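Local coordinates for switch-activating protein 1 (Schizosaccharomyces pombe, PDB 5JDK) that binds specific double-stranded DNA sequences, including the mating-type switching site SAS1 and the rDNA replication fork barrier RFB1, where it blocks replication forks, at residues V45-L51 / E118-L123; K37-M41 / Q84-M89; Y60-A64 / C81-I85. One frame throughout, in Å; residues are numbered along the deposited sequence.

Contact 1 (V45-L51 / E118-L123)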
loop_
_atom_site.group_PDB
_atom_site.type_symbol
_atom_site.label_atom_id
_atom_site.label_comp_id
_atom_site.label_asym_id
_atom_site.label_seq_id
_atom_site.Cartn_x
_atom_site.Cartn_y
_atom_site.Cartn_z
ATOM N N VAL A 45 -5.225 0.260 -3.017
ATOM C CA VAL A 45 -6.138 1.359 -2.720
ATOM C C VAL A 45 -7.535 1.085 -3.271
ATOM O O VAL A 45 -8.532 1.359 -2.602
ATOM C CB VAL A 45 -5.547 2.681 -3.233
ATOM C CG1 VAL A 45 -6.558 3.793 -3.189
ATOM C CG2 VAL A 45 -4.346 3.058 -2.375
ATOM N N ARG A 46 -7.635 0.570 -4.500
ATOM C CA ARG A 46 -8.949 0.280 -5.073
ATOM C C ARG A 46 -9.751 -0.646 -4.179
ATOM O O ARG A 46 -10.975 -0.510 -4.072
ATOM C CB ARG A 46 -8.793 -0.352 -6.460
ATOM C CG ARG A 46 -10.104 -0.798 -7.098
ATOM C CD ARG A 46 -10.981 0.397 -7.413
ATOM N NE ARG A 46 -12.330 0.074 -7.890
ATOM C CZ ARG A 46 -13.395 -0.085 -7.106
ATOM N NH1 ARG A 46 -13.271 0.002 -5.785
ATOM N NH2 ARG A 46 -14.583 -0.329 -7.637
ATOM N N HIS A 47 -9.079 -1.603 -3.541
ATOM C CA HIS A 47 -9.721 -2.607 -2.707
ATOM C C HIS A 47 -9.638 -2.285 -1.220
ATOM O O HIS A 47 -9.890 -3.166 -0.398
ATOM C CB HIS A 47 -9.086 -3.974 -2.980
ATOM C CG HIS A 47 -9.348 -4.486 -4.356
ATOM N ND1 HIS A 47 -8.592 -4.137 -5.453
ATOM C CD2 HIS A 47 -10.318 -5.309 -4.815
ATOM C CE1 HIS A 47 -9.084 -4.724 -6.530
ATOM N NE2 HIS A 47 -10.130 -5.442 -6.170
ATOM N N LYS A 48 -9.347 -1.036 -0.856
ATOM C CA LYS A 48 -8.987 -0.731 0.526
ATOM C C LYS A 48 -10.110 -1.048 1.500
ATOM O O LYS A 48 -9.839 -1.395 2.657
ATOM C CB LYS A 48 -8.563 0.734 0.648
ATOM C CG LYS A 48 -9.687 1.744 0.487
ATOM C CD LYS A 48 -9.166 3.162 0.459
ATOM C CE LYS A 48 -10.309 4.146 0.452
ATOM N NZ LYS A 48 -9.811 5.544 0.439
ATOM N N HIS A 49 -11.364 -0.920 1.076
ATOM C CA HIS A 49 -12.479 -1.180 1.974
ATOM C C HIS A 49 -12.701 -2.661 2.200
ATOM O O HIS A 49 -13.513 -3.031 3.057
ATOM C CB HIS A 49 -13.744 -0.497 1.454
ATOM C CG HIS A 49 -13.692 0.996 1.578
ATOM N ND1 HIS A 49 -13.841 1.844 0.502
ATOM C CD2 HIS A 49 -13.474 1.788 2.654
ATOM C CE1 HIS A 49 -13.735 3.095 0.913
ATOM N NE2 HIS A 49 -13.510 3.089 2.214
ATOM N N GLU A 50 -11.983 -3.510 1.478
ATOM C CA GLU A 50 -12.078 -4.944 1.668
ATOM C C GLU A 50 -11.179 -5.459 2.776
ATOM O O GLU A 50 -11.413 -6.573 3.249
ATOM C CB GLU A 50 -11.783 -5.678 0.355
ATOM C CG GLU A 50 -12.768 -5.309 -0.738
ATOM C CD GLU A 50 -12.537 -6.015 -2.053
ATOM O OE1 GLU A 50 -13.184 -5.645 -3.042
ATOM O OE2 GLU A 50 -11.714 -6.939 -2.114
ATOM N N LEU A 51 -10.192 -4.681 3.230
ATOM C CA LEU A 51 -9.379 -5.091 4.367
ATOM C C LEU A 51 -10.206 -4.989 5.645
ATOM O O LEU A 51 -10.783 -3.937 5.955
ATOM C CB LEU A 51 -8.116 -4.237 4.468
ATOM C CG LEU A 51 -7.250 -4.521 5.694
ATOM C CD1 LEU A 51 -6.730 -5.954 5.711
ATOM C CD2 LEU A 51 -6.084 -3.566 5.764
ATOM N N GLU A 118 -3.245 7.517 0.834
ATOM C CA GLU A 118 -4.585 6.959 0.973
ATOM C C GLU A 118 -4.552 5.628 1.722
ATOM O O GLU A 118 -5.421 5.345 2.561
ATOM C CB GLU A 118 -5.209 6.831 -0.416
ATOM C CG GLU A 118 -6.659 6.452 -0.389
ATOM C CD GLU A 118 -7.393 6.649 -1.704
ATOM O OE1 GLU A 118 -6.851 7.298 -2.606
ATOM O OE2 GLU A 118 -8.527 6.156 -1.799
ATOM N N TRP A 119 -3.541 4.803 1.459
ATOM C CA TRP A 119 -3.420 3.535 2.174
ATOM C C TRP A 119 -3.082 3.752 3.644
ATOM O O TRP A 119 -3.673 3.107 4.528
ATOM C CB TRP A 119 -2.375 2.648 1.493
ATOM C CG TRP A 119 -2.306 1.272 2.069
ATOM C CD1 TRP A 119 -1.200 0.632 2.535
ATOM C CD2 TRP A 119 -3.404 0.351 2.241
ATOM N NE1 TRP A 119 -1.531 -0.629 2.974
ATOM C CE2 TRP A 119 -2.877 -0.820 2.808
ATOM C CE3 TRP A 119 -4.771 0.399 1.957
ATOM C CZ2 TRP A 119 -3.671 -1.928 3.115
ATOM C CZ3 TRP A 119 -5.556 -0.702 2.259
ATOM C CH2 TRP A 119 -5.002 -1.849 2.824
ATOM N N LYS A 120 -2.153 4.668 3.925
ATOM C CA LYS A 120 -1.842 5.041 5.297
ATOM C C LYS A 120 -3.102 5.451 6.051
ATOM O O LYS A 120 -3.300 5.070 7.220
ATOM C CB LYS A 120 -0.828 6.187 5.248
ATOM C CG LYS A 120 -0.503 6.820 6.578
ATOM C CD LYS A 120 0.627 7.823 6.421
ATOM C CE LYS A 120 0.903 8.577 7.695
ATOM N NZ LYS A 120 2.170 9.356 7.603
ATOM N N ALA A 121 -3.949 6.253 5.404
ATOM C CA ALA A 121 -5.187 6.698 6.035
ATOM C C ALA A 121 -6.121 5.531 6.328
ATOM O O ALA A 121 -6.774 5.502 7.376
ATOM C CB ALA A 121 -5.870 7.750 5.162
ATOM N N ARG A 122 -6.196 4.546 5.425
ATOM C CA ARG A 122 -7.045 3.382 5.691
ATOM C C ARG A 122 -6.519 2.564 6.870
ATOM O O ARG A 122 -7.294 2.147 7.748
ATOM C CB ARG A 122 -7.164 2.507 4.439
ATOM C CG ARG A 122 -7.934 1.208 4.646
ATOM C CD ARG A 122 -9.361 1.476 5.055
ATOM N NE ARG A 122 -10.115 0.226 5.091
ATOM C CZ ARG A 122 -11.222 0.029 5.788
ATOM N NH1 ARG A 122 -11.734 0.993 6.534
ATOM N NH2 ARG A 122 -11.818 -1.151 5.740
ATOM N N LEU A 123 -5.204 2.328 6.917
ATOM C CA LEU A 123 -4.646 1.578 8.035
ATOM C C LEU A 123 -4.894 2.304 9.351
ATOM O O LEU A 123 -5.234 1.678 10.362
ATOM C CB LEU A 123 -3.149 1.361 7.817
ATOM C CG LEU A 123 -2.753 0.433 6.662
ATOM C CD1 LEU A 123 -1.267 0.511 6.423
ATOM C CD2 LEU A 123 -3.159 -1.000 6.915
HETATM O O HOH W 1 -8.108 5.954 2.711
#
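Leu51 and Lys48 press on the six-membered end of the Trp119 indole, which forms the tight side of this contact. CD2 of Leu51 lies 3.6 Å from CH2 of Trp119, the two side chains crossing at about a right angle, and CB of Lys48 meets the rim of the indole in its plane, 3.7 Å from CZ3. One indole face carries CG of Leu123 from the same helix, whose CD2 also reaches CD2 of Leu51. Val45 sets CG1 against the carboxylate of Glu118, 3.3 Å from CD.

Polar groups occupy the solvent side. CG of Lys48 stands between its backbone N and carbonyl carbon (chi1 70°), and the chain then runs straight to a salt bridge, NZ to Glu118 OE2 at 2.7 Å, which meets that oxygen on its anti side. A water accepts from the same NZ and donates to the carbonyl O of Glu118, a second link to the helix. Arg122, bent at chi2 (62°), reaches the turn that follows helix 34-46: NE bonds to the carbonyl O of Lys48 at 2.9 Å, from well above the carbonyl plane, and NH2 makes a weak bond to O of Leu51. CD2 of the exposed His49 ring lies over one guanidinium face, while NH1 has a salt bridge to Glu125.

The contact thus fastens the end of helix 34-46 and its 3-10 turn to the middle of helix 107-131, with Trp119 reaching inward to Phe59 and Tyr60 of helix 56-71 and to Ile85 and Met89 of helix 78-98.

Contact 2 (K37-M41 / Q84-M89)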
loop_
_atom_site.group_PDB
_atom_site.type_symbol
_atom_site.label_atom_id
_atom_site.label_comp_id
_atom_site.label_asym_id
_atom_site.label_seq_id
_atom_site.Cartn_x
_atom_site.Cartn_y
_atom_site.Cartn_z
ATOM N N LYS A 37 5.300 -0.929 -8.655
ATOM C CA LYS A 37 4.863 -0.439 -7.351
ATOM C C LYS A 37 3.574 0.345 -7.478
ATOM O O LYS A 37 2.668 0.210 -6.648
ATOM C CB LYS A 37 5.926 0.473 -6.745
ATOM C CG LYS A 37 7.179 -0.230 -6.300
ATOM C CD LYS A 37 8.209 0.786 -5.828
ATOM C CE LYS A 37 9.476 0.127 -5.351
ATOM N NZ LYS A 37 10.477 1.145 -4.983
ATOM N N ILE A 38 3.484 1.184 -8.509
ATOM C CA ILE A 38 2.265 1.939 -8.751
ATOM C C ILE A 38 1.102 1.011 -9.100
ATOM O O ILE A 38 -0.004 1.173 -8.581
ATOM C CB ILE A 38 2.512 3.021 -9.817
ATOM C CG1 ILE A 38 3.404 4.111 -9.235
ATOM C CG2 ILE A 38 1.195 3.610 -10.331
ATOM C CD1 ILE A 38 3.970 5.083 -10.255
ATOM N N LYS A 39 1.317 0.022 -9.973
ATOM C CA LYS A 39 0.237 -0.921 -10.259
ATOM C C LYS A 39 -0.240 -1.628 -8.992
ATOM O O LYS A 39 -1.457 -1.790 -8.768
ATOM C CB LYS A 39 0.700 -1.938 -11.296
ATOM C CG LYS A 39 0.895 -1.343 -12.683
ATOM C CD LYS A 39 1.419 -2.379 -13.662
ATOM C CE LYS A 39 1.520 -1.809 -15.067
ATOM N NZ LYS A 39 2.121 -2.782 -16.017
ATOM N N LEU A 40 0.707 -2.063 -8.156
ATOM C CA LEU A 40 0.371 -2.755 -6.920
ATOM C C LEU A 40 -0.424 -1.851 -5.989
ATOM O O LEU A 40 -1.474 -2.256 -5.459
ATOM C CB LEU A 40 1.649 -3.249 -6.252
ATOM C CG LEU A 40 1.499 -3.931 -4.897
ATOM C CD1 LEU A 40 0.574 -5.124 -4.978
ATOM C CD2 LEU A 40 2.858 -4.359 -4.389
ATOM N N MET A 41 0.060 -0.621 -5.758
ATOM C CA MET A 41 -0.643 0.264 -4.837
ATOM C C MET A 41 -1.979 0.743 -5.391
ATOM O O MET A 41 -2.904 0.983 -4.613
ATOM C CB MET A 41 0.249 1.420 -4.412
ATOM C CG MET A 41 1.412 0.993 -3.556
ATOM S SD MET A 41 0.985 0.097 -2.061
ATOM C CE MET A 41 0.122 1.371 -1.149
ATOM N N GLN A 84 6.301 -6.444 0.071
ATOM C CA GLN A 84 6.473 -5.376 -0.915
ATOM C C GLN A 84 5.721 -4.123 -0.494
ATOM O O GLN A 84 6.228 -3.002 -0.631
ATOM C CB GLN A 84 5.954 -5.804 -2.289
ATOM C CG GLN A 84 6.594 -7.022 -2.907
ATOM C CD GLN A 84 7.979 -6.759 -3.432
ATOM O OE1 GLN A 84 8.646 -5.821 -3.005
ATOM N NE2 GLN A 84 8.426 -7.587 -4.376
ATOM N N ILE A 85 4.495 -4.295 0.009
ATOM C CA ILE A 85 3.705 -3.145 0.443
ATOM C C ILE A 85 4.326 -2.505 1.685
ATOM O O ILE A 85 4.407 -1.276 1.798
ATOM C CB ILE A 85 2.236 -3.559 0.662
ATOM C CG1 ILE A 85 1.644 -4.104 -0.639
ATOM C CG2 ILE A 85 1.409 -2.380 1.176
ATOM C CD1 ILE A 85 0.385 -4.891 -0.445
ATOM N N ILE A 86 4.773 -3.328 2.639
ATOM C CA ILE A 86 5.468 -2.819 3.820
ATOM C C ILE A 86 6.643 -1.953 3.413
ATOM O O ILE A 86 6.850 -0.858 3.955
ATOM C CB ILE A 86 5.904 -3.976 4.734
ATOM C CG1 ILE A 86 4.664 -4.555 5.416
ATOM C CG2 ILE A 86 6.927 -3.523 5.767
ATOM C CD1 ILE A 86 4.906 -5.853 6.168
ATOM N N SER A 87 7.441 -2.441 2.465
ATOM C CA SER A 87 8.606 -1.689 2.017
ATOM C C SER A 87 8.212 -0.394 1.314
ATOM O O SER A 87 8.821 0.656 1.559
ATOM C CB SER A 87 9.465 -2.553 1.102
ATOM O OG SER A 87 10.619 -1.831 0.718
ATOM N N ILE A 88 7.205 -0.443 0.438
ATOM C CA ILE A 88 6.723 0.775 -0.204
ATOM C C ILE A 88 6.335 1.810 0.848
ATOM O O ILE A 88 6.639 3.005 0.715
ATOM C CB ILE A 88 5.558 0.440 -1.157
ATOM C CG1 ILE A 88 6.079 -0.282 -2.406
ATOM C CG2 ILE A 88 4.761 1.696 -1.539
ATOM C CD1 ILE A 88 5.014 -0.984 -3.197
ATOM N N MET A 89 5.609 1.380 1.878
ATOM C CA MET A 89 5.159 2.322 2.899
ATOM C C MET A 89 6.305 2.835 3.767
ATOM O O MET A 89 6.278 3.996 4.199
ATOM C CB MET A 89 4.059 1.684 3.741
ATOM C CG MET A 89 2.792 1.358 2.956
ATOM S SD MET A 89 2.026 2.772 2.124
ATOM C CE MET A 89 1.423 3.704 3.532
#
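Ile88 and Lys37 lead the aliphatic contacts, and Ile88 buries more of its own surface against the other helix than any other residue of its segment does. Its CD1 lies 3.9 Å from CG of Lys37, the two side chains running past each other in opposite directions, so the lysine contributes only its methylene stem here. Leu40 sends a single methyl, CD2, toward the other helix, among Gln84, Ile85 and Ile88. With CG anti to the backbone N (chi1 177°), that methyl settles 3.9 Å from CG1 of Ile85, near CB of Gln84 and CD1 of Ile88.

The methionines form the second group. Met41 is bent at both chi2 and chi3, which curls its thioether along the opposing helix: CG is 4.0 Å from CG2 of Ile88, SD is 4.1 Å from CG2 of Ile85, and CE ends 4.0 Å from SD of Met89.

No hydrogen bond joins the two segments. The amide of Gln84 turns instead to His76, through NE2. The axes of segments 37-41 and 84-89 cross at -107° and approach to 11.0 Å, and with Cys116 of helix 107-131 also touching Ile88 and Met89 the junction depends on shape and apolar burial rather than on directional bonds.

Contact 3 (Y60-A64 / C81-I85). With GOL (glycerol), chain B.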
loop_
_atom_site.group_PDB
_atom_site.type_symbol
_atom_site.label_atom_id
_atom_site.label_comp_id
_atom_site.label_asym_id
_atom_site.label_seq_id
_atom_site.Cartn_x
_atom_site.Cartn_y
_atom_site.Cartn_z
ATOM N N TYR A 60 -4.250 -9.685 1.678
ATOM C CA TYR A 60 -2.987 -9.697 0.947
ATOM C C TYR A 60 -2.924 -10.851 -0.042
ATOM O O TYR A 60 -2.271 -10.730 -1.091
ATOM C CB TYR A 60 -1.768 -9.634 1.897
ATOM C CG TYR A 60 -1.783 -8.315 2.658
ATOM C CD1 TYR A 60 -1.519 -7.117 2.007
ATOM C CD2 TYR A 60 -2.156 -8.259 3.990
ATOM C CE1 TYR A 60 -1.612 -5.905 2.665
ATOM C CE2 TYR A 60 -2.240 -7.051 4.665
ATOM C CZ TYR A 60 -1.982 -5.875 3.990
ATOM O OH TYR A 60 -2.105 -4.657 4.610
ATOM N N ALA A 61 -3.593 -11.965 0.260
ATOM C CA ALA A 61 -3.657 -13.047 -0.716
ATOM C C ALA A 61 -4.384 -12.598 -1.974
ATOM O O ALA A 61 -3.956 -12.902 -3.101
ATOM C CB ALA A 61 -4.358 -14.270 -0.124
ATOM N N LYS A 62 -5.518 -11.897 -1.806
ATOM C CA LYS A 62 -6.269 -11.405 -2.951
ATOM C C LYS A 62 -5.458 -10.407 -3.763
ATOM O O LYS A 62 -5.454 -10.462 -5.002
ATOM C CB LYS A 62 -7.586 -10.787 -2.480
ATOM C CG LYS A 62 -8.335 -10.094 -3.603
ATOM C CD LYS A 62 -9.736 -9.675 -3.238
ATOM C CE LYS A 62 -10.457 -9.092 -4.437
ATOM N NZ LYS A 62 -11.832 -8.654 -4.147
ATOM N N ILE A 63 -4.779 -9.477 -3.090
ATOM C CA ILE A 63 -3.961 -8.507 -3.809
ATOM C C ILE A 63 -2.877 -9.211 -4.608
ATOM O O ILE A 63 -2.626 -8.869 -5.766
ATOM C CB ILE A 63 -3.369 -7.472 -2.831
ATOM C CG1 ILE A 63 -4.459 -6.647 -2.130
ATOM C CG2 ILE A 63 -2.350 -6.574 -3.538
ATOM C CD1 ILE A 63 -5.315 -5.821 -3.037
ATOM N N ALA A 64 -2.201 -10.191 -4.006
ATOM C CA ALA A 64 -1.167 -10.906 -4.743
ATOM C C ALA A 64 -1.752 -11.567 -5.980
ATOM O O ALA A 64 -1.149 -11.548 -7.068
ATOM C CB ALA A 64 -0.534 -11.957 -3.843
ATOM N N CYS A 81 4.088 -10.608 -0.998
ATOM C CA CYS A 81 3.286 -9.476 -1.448
ATOM C C CYS A 81 3.170 -8.430 -0.346
ATOM O O CYS A 81 3.419 -7.230 -0.560
ATOM C CB CYS A 81 1.904 -9.971 -1.866
ATOM S SG CYS A 81 0.748 -8.675 -2.290
ATOM N N ARG A 82 2.795 -8.873 0.849
ATOM C CA ARG A 82 2.675 -7.950 1.961
ATOM C C ARG A 82 4.000 -7.247 2.235
ATOM O O ARG A 82 4.025 -6.048 2.522
ATOM C CB ARG A 82 2.186 -8.703 3.185
ATOM C CG ARG A 82 1.765 -7.807 4.312
ATOM C CD ARG A 82 1.295 -8.667 5.423
ATOM N NE ARG A 82 0.765 -7.921 6.552
ATOM C CZ ARG A 82 0.245 -8.534 7.599
ATOM N NH1 ARG A 82 0.213 -9.857 7.623
ATOM N NH2 ARG A 82 -0.260 -7.844 8.616
ATOM N N ASN A 83 5.119 -7.961 2.110
ATOM C CA ASN A 83 6.423 -7.346 2.352
ATOM C C ASN A 83 6.719 -6.255 1.331
ATOM O O ASN A 83 7.349 -5.241 1.668
ATOM C CB ASN A 83 7.521 -8.406 2.341
ATOM C CG ASN A 83 8.886 -7.821 2.618
ATOM O OD1 ASN A 83 9.806 -7.933 1.808
ATOM N ND2 ASN A 83 9.014 -7.162 3.759
ATOM N N GLN A 84 6.301 -6.444 0.071
ATOM C CA GLN A 84 6.473 -5.376 -0.915
ATOM C C GLN A 84 5.721 -4.123 -0.494
ATOM O O GLN A 84 6.228 -3.002 -0.631
ATOM C CB GLN A 84 5.954 -5.804 -2.289
ATOM C CG GLN A 84 6.594 -7.022 -2.907
ATOM C CD GLN A 84 7.979 -6.759 -3.432
ATOM O OE1 GLN A 84 8.646 -5.821 -3.005
ATOM N NE2 GLN A 84 8.426 -7.587 -4.376
ATOM N N ILE A 85 4.495 -4.295 0.009
ATOM C CA ILE A 85 3.705 -3.145 0.443
ATOM C C ILE A 85 4.326 -2.505 1.685
ATOM O O ILE A 85 4.407 -1.276 1.798
ATOM C CB ILE A 85 2.236 -3.559 0.662
ATOM C CG1 ILE A 85 1.644 -4.104 -0.639
ATOM C CG2 ILE A 85 1.409 -2.380 1.176
ATOM C CD1 ILE A 85 0.385 -4.891 -0.445
HETATM C C1 GOL B . 1.891 -1.800 5.048
HETATM O O1 GOL B . 2.706 -1.378 6.122
HETATM C C2 GOL B . 0.769 -2.735 5.485
HETATM O O2 GOL B . -0.130 -2.795 4.397
HETATM C C3 GOL B . 1.322 -4.112 5.847
HETATM O O3 GOL B . 0.329 -4.986 6.335
#
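The Tyr60 ring lies against the stem of Arg82: CG of the arginine sits over one face in a CH-pi contact, 3.9 Å from the ring centroid and 7° off the normal. The arginine is extended from CG to NE, with CG anti to the backbone N (chi1 -168°), and its guanidinium comes to lie beside the CD2-CE2 side of the ring, the two planes only 12° apart and CE2 of Tyr60 over a guanidinium face. At the ring edge, near its plane, CD1 of Ile85 packs 3.8 Å from CD1 of Tyr60.

A glycerol, probably from the crystallisation liquor, bridges the polar ends. Its O2 shares a 2.7 Å hydrogen bond with Tyr60 OH, and its O3 accepts a nearly straight bond from Arg82 NE at 3.0 Å, at the edge of the guanidinium. Trp119 of helix 107-131 also bonds to this glycerol.

Farther along, the helices come together through Ala64, Cys81 and a branch of Ile63. CB of Ala64 is 3.7 Å from CB of Cys81, and SG of Cys81 lies 3.9 Å from CG2 of Ile63.

Segments 60-64 and 81-85 cross at a right angle, consistent with the helix-turn-helix clan of this family. Apolar groups join them at one end; at the other, an aromatic face covers an arginine stem whose NE, like the tyrosine hydroxyl, can bind a small polyol.

From the N terminus, helix 34-46 supplies segment 37-41 of contact 2, and its last turn with the 3-10 turn beyond forms segment 45-51 of contact 1. Helix 56-71 follows and meets helix 78-98 in contact 3, which closes the shortest loop and lies wholly between the two segments of contact 1. Residues 84-89 then complete contact 2, and helix 107-131 completes contact 1, so contacts 1 and 2 cross along the chain. Contacts 2 and 3 share Gln84 and Ile85, and Leu40 touches Ile63 between them. Trp119 joins all three by packing on Met41, Tyr60 and Ile85, while a Glu50-Lys62 salt bridge links contacts 1 and 3. Together they bind all four helices of this N-terminal DNA-binding domain.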